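Local coordinates for protein K7 (Vaccinia virus WR, PDB 3JRV) that binds the human DEAD-box RNA helicase DDX3 and the signalling proteins TRAF6 and IRAK2, blocking IRF3 and NF-kappa-B activation during poxvirus infection, at residues 65-69 against 96-100; 38-42 against 112-118; 32-37 against 54-58. All blocks are in the same frame, centred on the assembly; numbering follows the deposited sequence.

Interaction 1 of 3, residues 65-69 against 96-100; sequences IRYYG and ESLFA
Tyr67 lies against one turn of the helix formed by residues 95-114, its ring running along Glu96, Ser97 and Ala100. The apolar part of the contact centres on the methyl group of Ala100, which packs against the root of the tyrosine, 3.7 Å from Tyr67 CG and equally close to Tyr67 CB. The same methyl meets the neighbouring ring more loosely, with Ala100 CB 4.1 Å from Tyr68 CE2. Within the 65-69 segment the two tyrosines also pack on each other: Tyr67 CD2 sits 3.4 Å above the plane of the Tyr68 ring, over its centre. Tyr67 CG is anti to the backbone N (chi1 -173°), which carries the ring across to the second helix.

Helices 60-68 and 95-114 belong to the all-helical fold of the poxvirus Bcl-2-like proteins, and the pairing joins the C-terminal end of the former to the first turns of the latter. Ile65 and Tyr68 also touch Ile73 of helix 70-80, so Tyr68 is shared between the two packings.

Two polar residues complete the contact. The extended chain of Glu96 brings its carboxylate carbon to the edge of the Tyr67 ring, in its plane, with Glu96 CD 3.7 Å from Tyr67 CD1; carboxylate and ring planes stand 68° apart. At the far end of the ring, Tyr67 OH and Ser97 OG are 3.4 Å apart, at most a weak bond and a doubtful one, since Ser97 adopts two conformations.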
loop_
_atom_site.group_PDB
_atom_site.type_symbol
_atom_site.label_atom_id
_atom_site.label_comp_id
_atom_site.label_asym_id
_atom_site.label_seq_id
_atom_site.Cartn_x
_atom_site.Cartn_y
_atom_site.Cartn_z
ATOM N N ILE A 65 -5.409 5.689 10.535
ATOM C CA ILE A 65 -6.424 6.471 11.257
ATOM C C ILE A 65 -6.006 6.809 12.691
ATOM O O ILE A 65 -6.129 7.975 13.145
ATOM C CB ILE A 65 -7.775 5.732 11.282
ATOM C CG1 ILE A 65 -8.368 5.674 9.882
ATOM C CG2 ILE A 65 -8.746 6.393 12.313
ATOM C CD1 ILE A 65 -9.522 4.628 9.798
ATOM N N ARG A 66 -5.487 5.817 13.412
ATOM C CA ARG A 66 -4.959 6.080 14.760
ATOM C C ARG A 66 -3.880 7.154 14.732
ATOM O O ARG A 66 -3.821 7.989 15.654
ATOM C CB ARG A 66 -4.361 4.817 15.380
ATOM C CG ARG A 66 -5.286 3.860 16.080
ATOM C CD ARG A 66 -4.488 2.654 16.642
ATOM N NE ARG A 66 -5.284 1.435 16.551
ATOM C CZ ARG A 66 -5.134 0.469 15.647
ATOM N NH1 ARG A 66 -4.080 0.434 14.834
ATOM N NH2 ARG A 66 -5.998 -0.542 15.639
ATOM N N TYR A 67 -3.010 7.118 13.716
ATOM C CA TYR A 67 -1.754 7.905 13.687
ATOM C C TYR A 67 -2.071 9.355 13.320
ATOM O O TYR A 67 -1.554 10.290 13.956
ATOM C CB TYR A 67 -0.805 7.291 12.647
ATOM C CG TYR A 67 0.604 7.879 12.587
ATOM C CD1 TYR A 67 1.547 7.537 13.536
ATOM C CD2 TYR A 67 0.952 8.804 11.614
ATOM C CE1 TYR A 67 2.836 8.088 13.495
ATOM C CE2 TYR A 67 2.241 9.327 11.533
ATOM C CZ TYR A 67 3.166 8.984 12.488
ATOM O OH TYR A 67 4.444 9.500 12.385
ATOM N N TYR A 68 -2.937 9.531 12.314
ATOM C CA TYR A 68 -3.202 10.837 11.682
ATOM C C TYR A 68 -4.538 11.444 12.114
ATOM O O TYR A 68 -4.660 12.683 12.169
ATOM C CB TYR A 68 -3.213 10.694 10.160
ATOM C CG TYR A 68 -1.829 10.592 9.561
ATOM C CD1 TYR A 68 -0.900 11.613 9.785
ATOM C CD2 TYR A 68 -1.434 9.460 8.847
ATOM C CE1 TYR A 68 0.368 11.539 9.280
ATOM C CE2 TYR A 68 -0.143 9.379 8.317
ATOM C CZ TYR A 68 0.734 10.437 8.534
ATOM O OH TYR A 68 2.016 10.429 8.042
ATOM N N GLY A 69 -5.523 10.582 12.395
ATOM C CA GLY A 69 -6.937 10.989 12.538
ATOM C C GLY A 69 -7.616 11.178 11.194
ATOM O O GLY A 69 -6.935 11.387 10.184
ATOM N N GLU A 96 5.332 2.385 13.588
ATOM C CA GLU A 96 3.986 2.949 13.510
ATOM C C GLU A 96 3.884 3.880 12.297
ATOM O O GLU A 96 2.882 3.830 11.555
ATOM C CB GLU A 96 3.571 3.732 14.762
ATOM C CG GLU A 96 2.068 4.104 14.751
ATOM C CD GLU A 96 1.585 4.834 16.042
ATOM O OE1 GLU A 96 2.455 5.311 16.818
ATOM O OE2 GLU A 96 0.342 4.956 16.267
ATOM N N SER A 97 4.906 4.707 12.101
ATOM C CA SER A 97 4.936 5.632 10.965
ATOM C C SER A 97 4.949 4.850 9.644
ATOM O O SER A 97 4.265 5.221 8.677
ATOM C CB SER A 97 6.153 6.569 11.050
ATOM O OG SER A 97 6.030 7.545 10.047
ATOM N N LEU A 98 5.698 3.747 9.607
ATOM C CA LEU A 98 5.789 2.953 8.386
ATOM C C LEU A 98 4.391 2.390 8.060
ATOM O O LEU A 98 3.939 2.440 6.885
ATOM C CB LEU A 98 6.819 1.827 8.588
ATOM C CG LEU A 98 6.874 0.769 7.457
ATOM C CD1 LEU A 98 7.311 1.465 6.145
ATOM C CD2 LEU A 98 7.888 -0.321 7.872
ATOM N N PHE A 99 3.760 1.754 9.050
ATOM C CA PHE A 99 2.447 1.116 8.818
ATOM C C PHE A 99 1.394 2.156 8.478
ATOM O O PHE A 99 0.542 1.918 7.613
ATOM C CB PHE A 99 1.976 0.213 9.966
ATOM C CG PHE A 99 2.880 -0.959 10.263
ATOM C CD1 PHE A 99 3.957 -1.274 9.440
ATOM C CD2 PHE A 99 2.592 -1.777 11.355
ATOM C CE1 PHE A 99 4.802 -2.403 9.743
ATOM C CE2 PHE A 99 3.427 -2.903 11.680
ATOM C CZ PHE A 99 4.500 -3.221 10.849
ATOM N N ALA A 100 1.436 3.312 9.148
ATOM C CA ALA A 100 0.513 4.417 8.807
ATOM C C ALA A 100 0.722 4.859 7.374
ATOM O O ALA A 100 -0.245 5.187 6.676
ATOM C CB ALA A 100 0.744 5.585 9.738
#

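Interaction 2 of 3, residues 38-42 against 112-118; sequences NHVIV and WGYKKIS
Asn38 and Gly113 mark the tight part of this contact, where the backbones approach to 4.9 Å between Asn38 CA and Gly113 CA. With no side chain on Gly113, its backbone can lie directly against Ile41 and the Asn38 carbonyl. Ile41 CG2 lies 3.5 Å from Gly113 C, and Val42 CG2 touches both Gly113 CA and Ser118 CB. Beside them Asn38 ND2 donates to Ile117 O at 3.0 Å, a fairly straight bond (163° at the hydrogen) lying in both the amide and the carbonyl plane. The acceptor is presented by a Schellman motif that ends the helix, with Lys116 at positive phi. Asn38 ND2 also bonds Thr109 O and Asn38 OD1 bonds Tyr7 OH, so the buried amide is held from both ends.

The Tyr114 side is looser and more exposed. The Tyr114 ring comes back toward Ile41 and crosses it obliquely, and the closest approach of the two side chains is 3.8 Å between Ile41 CD1 and Tyr114 CE1.

The contact thus joins the C-terminal ends of helices 26-42 and 95-114; Tyr7 of the N-terminal region packs on Ser118, and an aromatic side chain of the bound peptide rests on Asn38.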
loop_
_atom_site.group_PDB
_atom_site.type_symbol
_atom_site.label_atom_id
_atom_site.label_comp_id
_atom_site.label_asym_id
_atom_site.label_seq_id
_atom_site.Cartn_x
_atom_site.Cartn_y
_atom_site.Cartn_z
ATOM N N ASN A 38 -6.584 -0.071 -5.495
ATOM C CA ASN A 38 -7.224 0.711 -6.605
ATOM C C ASN A 38 -7.983 -0.223 -7.548
ATOM O O ASN A 38 -9.165 -0.012 -7.868
ATOM C CB ASN A 38 -6.131 1.458 -7.379
ATOM C CG ASN A 38 -6.691 2.237 -8.548
ATOM O OD1 ASN A 38 -6.685 1.745 -9.690
ATOM N ND2 ASN A 38 -7.163 3.436 -8.287
ATOM N N HIS A 39 -7.275 -1.244 -8.007
ATOM C CA HIS A 39 -7.792 -2.170 -9.025
ATOM C C HIS A 39 -9.083 -2.849 -8.609
ATOM O O HIS A 39 -9.992 -3.030 -9.435
ATOM C CB HIS A 39 -6.700 -3.210 -9.304
ATOM C CG HIS A 39 -6.983 -4.096 -10.479
ATOM N ND1 HIS A 39 -7.728 -5.248 -10.368
ATOM C CD2 HIS A 39 -6.498 -4.068 -11.746
ATOM C CE1 HIS A 39 -7.741 -5.865 -11.540
ATOM N NE2 HIS A 39 -6.956 -5.200 -12.374
ATOM N N VAL A 40 -9.175 -3.256 -7.338
ATOM C CA VAL A 40 -10.326 -3.998 -6.842
ATOM C C VAL A 40 -11.579 -3.125 -6.910
ATOM O O VAL A 40 -12.669 -3.642 -7.144
ATOM C CB VAL A 40 -10.035 -4.534 -5.377
ATOM C CG1 VAL A 40 -10.128 -3.379 -4.378
ATOM C CG2 VAL A 40 -10.979 -5.686 -5.019
ATOM N N ILE A 41 -11.404 -1.797 -6.801
ATOM C CA ILE A 41 -12.555 -0.860 -6.925
ATOM C C ILE A 41 -12.844 -0.560 -8.417
ATOM O O ILE A 41 -14.007 -0.661 -8.873
ATOM C CB ILE A 41 -12.272 0.479 -6.201
ATOM C CG1 ILE A 41 -11.994 0.270 -4.708
ATOM C CG2 ILE A 41 -13.453 1.453 -6.383
ATOM C CD1 ILE A 41 -13.061 -0.500 -3.952
ATOM N N VAL A 42 -11.800 -0.239 -9.180
ATOM C CA VAL A 42 -11.900 0.115 -10.621
ATOM C C VAL A 42 -12.615 -0.982 -11.431
ATOM O O VAL A 42 -13.468 -0.680 -12.308
ATOM C CB VAL A 42 -10.487 0.434 -11.203
ATOM C CG1 VAL A 42 -10.509 0.627 -12.745
ATOM C CG2 VAL A 42 -9.971 1.715 -10.547
ATOM N N TRP A 112 -8.855 7.083 -5.185
ATOM C CA TRP A 112 -8.776 7.299 -6.630
ATOM C C TRP A 112 -9.757 6.329 -7.309
ATOM O O TRP A 112 -10.562 6.727 -8.161
ATOM C CB TRP A 112 -7.349 7.118 -7.156
ATOM C CG TRP A 112 -6.477 8.239 -6.827
ATOM C CD1 TRP A 112 -6.878 9.546 -6.624
ATOM C CD2 TRP A 112 -5.039 8.253 -6.771
ATOM N NE1 TRP A 112 -5.781 10.348 -6.436
ATOM C CE2 TRP A 112 -4.645 9.581 -6.482
ATOM C CE3 TRP A 112 -4.057 7.275 -6.922
ATOM C CZ2 TRP A 112 -3.306 9.949 -6.326
ATOM C CZ3 TRP A 112 -2.712 7.638 -6.760
ATOM C CH2 TRP A 112 -2.360 8.972 -6.481
ATOM N N GLY A 113 -9.764 5.058 -6.908
ATOM C CA GLY A 113 -10.680 4.118 -7.564
ATOM C C GLY A 113 -12.149 4.510 -7.376
ATOM O O GLY A 113 -12.977 4.344 -8.302
ATOM N N TYR A 114 -12.506 4.997 -6.181
ATOM C CA TYR A 114 -13.881 5.447 -5.934
ATOM C C TYR A 114 -14.234 6.586 -6.884
ATOM O O TYR A 114 -15.411 6.746 -7.198
ATOM C CB TYR A 114 -14.102 5.931 -4.489
ATOM C CG TYR A 114 -14.474 4.829 -3.507
ATOM C CD1 TYR A 114 -13.598 3.784 -3.205
ATOM C CD2 TYR A 114 -15.747 4.792 -2.928
ATOM C CE1 TYR A 114 -13.938 2.821 -2.256
ATOM C CE2 TYR A 114 -16.133 3.769 -2.061
ATOM C CZ TYR A 114 -15.221 2.779 -1.730
ATOM O OH TYR A 114 -15.578 1.834 -0.769
ATOM N N LYS A 115 -13.238 7.393 -7.271
ATOM C CA LYS A 115 -13.430 8.574 -8.135
ATOM C C LYS A 115 -13.190 8.268 -9.618
ATOM O O LYS A 115 -13.046 9.195 -10.436
ATOM C CB LYS A 115 -12.473 9.705 -7.709
ATOM C CG LYS A 115 -12.761 10.266 -6.329
ATOM C CD LYS A 115 -14.219 10.661 -6.113
ATOM C CE LYS A 115 -14.442 11.083 -4.672
ATOM N NZ LYS A 115 -15.499 12.136 -4.560
ATOM N N LYS A 116 -13.102 6.982 -9.953
ATOM C CA LYS A 116 -12.805 6.543 -11.334
ATOM C C LYS A 116 -11.448 7.060 -11.860
ATOM O O LYS A 116 -11.266 7.351 -13.077
ATOM C CB LYS A 116 -13.963 6.893 -12.301
ATOM C CG LYS A 116 -15.232 6.080 -12.047
ATOM C CD LYS A 116 -16.358 6.442 -13.026
ATOM C CE LYS A 116 -17.706 5.929 -12.524
ATOM N NZ LYS A 116 -17.740 4.434 -12.608
ATOM N N ILE A 117 -10.466 7.084 -10.957
ATOM C CA ILE A 117 -9.122 7.477 -11.288
ATOM C C ILE A 117 -8.217 6.268 -11.121
ATOM O O ILE A 117 -8.323 5.561 -10.096
ATOM C CB ILE A 117 -8.645 8.591 -10.360
ATOM C CG1 ILE A 117 -9.404 9.897 -10.676
ATOM C CG2 ILE A 117 -7.182 8.833 -10.606
ATOM C CD1 ILE A 117 -9.182 10.985 -9.618
ATOM N N SER A 118 -7.337 6.022 -12.088
ATOM C CA SER A 118 -6.427 4.869 -11.994
ATOM C C SER A 118 -5.128 5.147 -12.733
ATOM O O SER A 118 -4.196 5.746 -12.149
ATOM C CB SER A 118 -7.107 3.566 -12.496
ATOM O OG SER A 118 -7.532 3.678 -13.847
#

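Interaction 3 of 3, residues 32-37 against 54-58; sequences EYITWR and YKELM
Tyr54 reaches across helix 26-42 with its ring between Tyr33 and Trp36 and its hydroxyl at Glu32. Two edge-to-face stacks follow one another: the edge of Tyr33 points at the face of Tyr54 (planes at 77°), and the edge of Tyr54 at the face of Trp36, with Tyr54 CE2 3.5 Å from Trp36 CD2. Beyond this edge Tyr54 OH donates to Glu32 OE2 at 2.7 Å, using the anti lone pair of the carboxylate oxygen.

Leu57 covers one face of the Tyr33 ring in a CH-pi contact, Leu57 CB standing 3.7 Å from the ring centroid and almost on its normal. Selenomethionine Met58 takes the edges: its CG is 3.8 Å from Tyr33 CE1, and Met58 SE lies 4.0 Å from Trp36 CZ3, a Met-aromatic contact at the rim of the indole.

This aromatic cluster fills the angle between helices 26-42 and 52-58 near the centre of the Bcl-2-like helical bundle. The axes of segments 32-37 and 54-58 cross at -75° and approach to 11.2 Å, a separation bridged by these large side chains.

The second shell fixes the polar ends. Arg37, bent at chi2 and chi3, folds back so that NH1 donates to Tyr33 OH at 2.7 Å, with the hydroxyl in the guanidinium plane. A water accepts from Tyr33 OH and donates to Leu57 O (2.8 Å to the water oxygen), tying the Tyr33 hydroxyl to the backbone of helix 52-58. Arg37 NH2 forms salt bridges with Asp61 and Glu110, while the Glu32 carboxylate accepts from the backbone N atoms of Tyr13 and Phe14. Phe12 adds a further edge-to-face partner to Trp36.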
loop_
_atom_site.group_PDB
_atom_site.type_symbol
_atom_site.label_atom_id
_atom_site.label_comp_id
_atom_site.label_asym_id
_atom_site.label_seq_id
_atom_site.Cartn_x
_atom_site.Cartn_y
_atom_site.Cartn_z
ATOM N N GLU A 32 2.445 -4.243 -5.185
ATOM C CA GLU A 32 1.251 -4.895 -5.738
ATOM C C GLU A 32 -0.000 -4.564 -4.928
ATOM O O GLU A 32 -1.092 -4.394 -5.494
ATOM C CB GLU A 32 1.480 -6.420 -5.831
ATOM C CG GLU A 32 0.332 -7.237 -6.198
ATOM C CD GLU A 32 0.719 -8.698 -6.127
ATOM O OE1 GLU A 32 1.613 -9.124 -6.924
ATOM O OE2 GLU A 32 0.165 -9.359 -5.214
ATOM N N TYR A 33 0.113 -4.658 -3.599
ATOM C CA TYR A 33 -1.003 -4.475 -2.705
ATOM C C TYR A 33 -1.568 -3.043 -2.903
ATOM O O TYR A 33 -2.812 -2.856 -2.921
ATOM C CB TYR A 33 -0.527 -4.712 -1.260
ATOM C CG TYR A 33 -1.523 -4.199 -0.249
ATOM C CD1 TYR A 33 -2.747 -4.832 -0.060
ATOM C CD2 TYR A 33 -1.260 -3.018 0.453
ATOM C CE1 TYR A 33 -3.746 -4.292 0.824
ATOM C CE2 TYR A 33 -2.165 -2.495 1.348
ATOM C CZ TYR A 33 -3.440 -3.091 1.504
ATOM O OH TYR A 33 -4.380 -2.590 2.388
ATOM N N ILE A 34 -0.692 -2.032 -2.964
ATOM C CA ILE A 34 -1.188 -0.663 -3.142
ATOM C C ILE A 34 -1.925 -0.542 -4.492
ATOM O O ILE A 34 -3.009 0.090 -4.585
ATOM C CB ILE A 34 -0.014 0.355 -3.042
ATOM C CG1 ILE A 34 0.548 0.352 -1.595
ATOM C CG2 ILE A 34 -0.479 1.751 -3.538
ATOM C CD1 ILE A 34 -0.497 0.651 -0.504
ATOM N N THR A 35 -1.404 -1.203 -5.520
ATOM C CA THR A 35 -2.162 -1.243 -6.793
ATOM C C THR A 35 -3.509 -1.971 -6.652
ATOM O O THR A 35 -4.562 -1.504 -7.100
ATOM C CB THR A 35 -1.343 -1.937 -7.864
ATOM O OG1 THR A 35 -0.191 -1.139 -8.142
ATOM C CG2 THR A 35 -2.208 -2.172 -9.129
ATOM N N TRP A 36 -3.512 -3.094 -5.942
ATOM C CA TRP A 36 -4.722 -3.870 -5.768
ATOM C C TRP A 36 -5.844 -3.041 -5.098
ATOM O O TRP A 36 -7.014 -3.187 -5.454
ATOM C CB TRP A 36 -4.385 -5.134 -4.953
ATOM C CG TRP A 36 -5.582 -6.034 -4.736
ATOM C CD1 TRP A 36 -6.057 -7.015 -5.605
ATOM C CD2 TRP A 36 -6.379 -6.140 -3.552
ATOM N NE1 TRP A 36 -7.122 -7.678 -5.037
ATOM C CE2 TRP A 36 -7.336 -7.173 -3.773
ATOM C CE3 TRP A 36 -6.354 -5.486 -2.298
ATOM C CZ2 TRP A 36 -8.270 -7.553 -2.792
ATOM C CZ3 TRP A 36 -7.297 -5.857 -1.320
ATOM C CH2 TRP A 36 -8.238 -6.888 -1.573
ATOM N N ARG A 37 -5.519 -2.198 -4.108
ATOM C CA ARG A 37 -6.584 -1.425 -3.427
ATOM C C ARG A 37 -7.274 -0.461 -4.426
ATOM O O ARG A 37 -8.405 -0.064 -4.191
ATOM C CB ARG A 37 -5.994 -0.611 -2.249
ATOM C CG ARG A 37 -5.540 -1.578 -1.090
ATOM C CD ARG A 37 -6.739 -2.318 -0.446
ATOM N NE ARG A 37 -7.730 -1.389 0.121
ATOM C CZ ARG A 37 -7.691 -0.862 1.353
ATOM N NH1 ARG A 37 -6.664 -1.094 2.174
ATOM N NH2 ARG A 37 -8.645 -0.005 1.742
ATOM N N TYR A 54 -2.761 -10.177 2.653
ATOM C CA TYR A 54 -3.467 -8.929 2.282
ATOM C C TYR A 54 -4.349 -8.427 3.407
ATOM O O TYR A 54 -4.377 -7.226 3.663
ATOM C CB TYR A 54 -4.314 -9.146 1.025
ATOM C CG TYR A 54 -3.608 -8.824 -0.262
ATOM C CD1 TYR A 54 -2.255 -9.072 -0.450
ATOM C CD2 TYR A 54 -4.354 -8.399 -1.371
ATOM C CE1 TYR A 54 -1.632 -8.877 -1.702
ATOM C CE2 TYR A 54 -3.741 -8.145 -2.582
ATOM C CZ TYR A 54 -2.391 -8.348 -2.751
ATOM O OH TYR A 54 -1.892 -8.154 -4.012
ATOM N N LYS A 55 -5.074 -9.310 4.086
ATOM C CA LYS A 55 -5.933 -8.876 5.221
ATOM C C LYS A 55 -5.071 -8.184 6.289
ATOM O O LYS A 55 -5.491 -7.175 6.858
ATOM C CB LYS A 55 -6.731 -10.059 5.788
ATOM C CG LYS A 55 -7.906 -10.412 4.857
ATOM C CD LYS A 55 -8.693 -11.589 5.379
ATOM C CE LYS A 55 -9.787 -11.960 4.397
ATOM N NZ LYS A 55 -10.128 -13.381 4.625
ATOM N N GLU A 56 -3.870 -8.723 6.573
ATOM C CA GLU A 56 -3.001 -8.054 7.544
ATOM C C GLU A 56 -2.610 -6.660 7.083
ATOM O O GLU A 56 -2.616 -5.713 7.891
ATOM C CB GLU A 56 -1.712 -8.847 7.798
ATOM C CG GLU A 56 -1.752 -9.870 8.906
ATOM C CD GLU A 56 -2.494 -9.478 10.186
ATOM O OE1 GLU A 56 -2.190 -8.505 10.946
ATOM O OE2 GLU A 56 -3.324 -10.311 10.528
ATOM N N LEU A 57 -2.268 -6.518 5.797
ATOM C CA LEU A 57 -1.920 -5.188 5.252
ATOM C C LEU A 57 -3.121 -4.258 5.340
ATOM O O LEU A 57 -2.934 -3.053 5.630
ATOM C CB LEU A 57 -1.403 -5.270 3.797
ATOM C CG LEU A 57 -0.126 -6.144 3.684
ATOM C CD1 LEU A 57 0.241 -6.220 2.177
ATOM C CD2 LEU A 57 0.988 -5.486 4.453
HETATM N N MSE A 58 -4.332 -4.788 5.128
HETATM C CA MSE A 58 -5.519 -3.919 5.163
HETATM C C MSE A 58 -5.741 -3.320 6.551
HETATM O O MSE A 58 -6.343 -2.239 6.677
HETATM C CB MSE A 58 -6.757 -4.720 4.717
HETATM C CG MSE A 58 -6.594 -5.015 3.257
HETATM SE SE MSE A 58 -7.912 -6.282 2.587
HETATM C CE MSE A 58 -9.178 -4.925 2.421
HETATM O O HOH W 1 -3.632 -0.759 4.183
#

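Along the chain, both segments of interaction 3 precede those of interaction 1, which fall between the two halves of interaction 2; interactions 2 and 3 interleave. Helix 26-42 serves both of the latter, segments 32-37 and 38-42 adjoining on it, with contact centres about 14 Å apart. Helix 95-114 supplies its N-terminal turns to interaction 1 and its C-terminal end to interaction 2, whose centres are about 22 Å apart. Interactions 1 and 3 lie about 16 Å apart between centres, on the successive helices 60-68 and 52-58. Together the contacts run from the buried middle to the periphery of one Bcl-2-like bundle. The bound peptide packs on residues of interactions 2 and 3, placing helix 26-42 at the DDX3 interface.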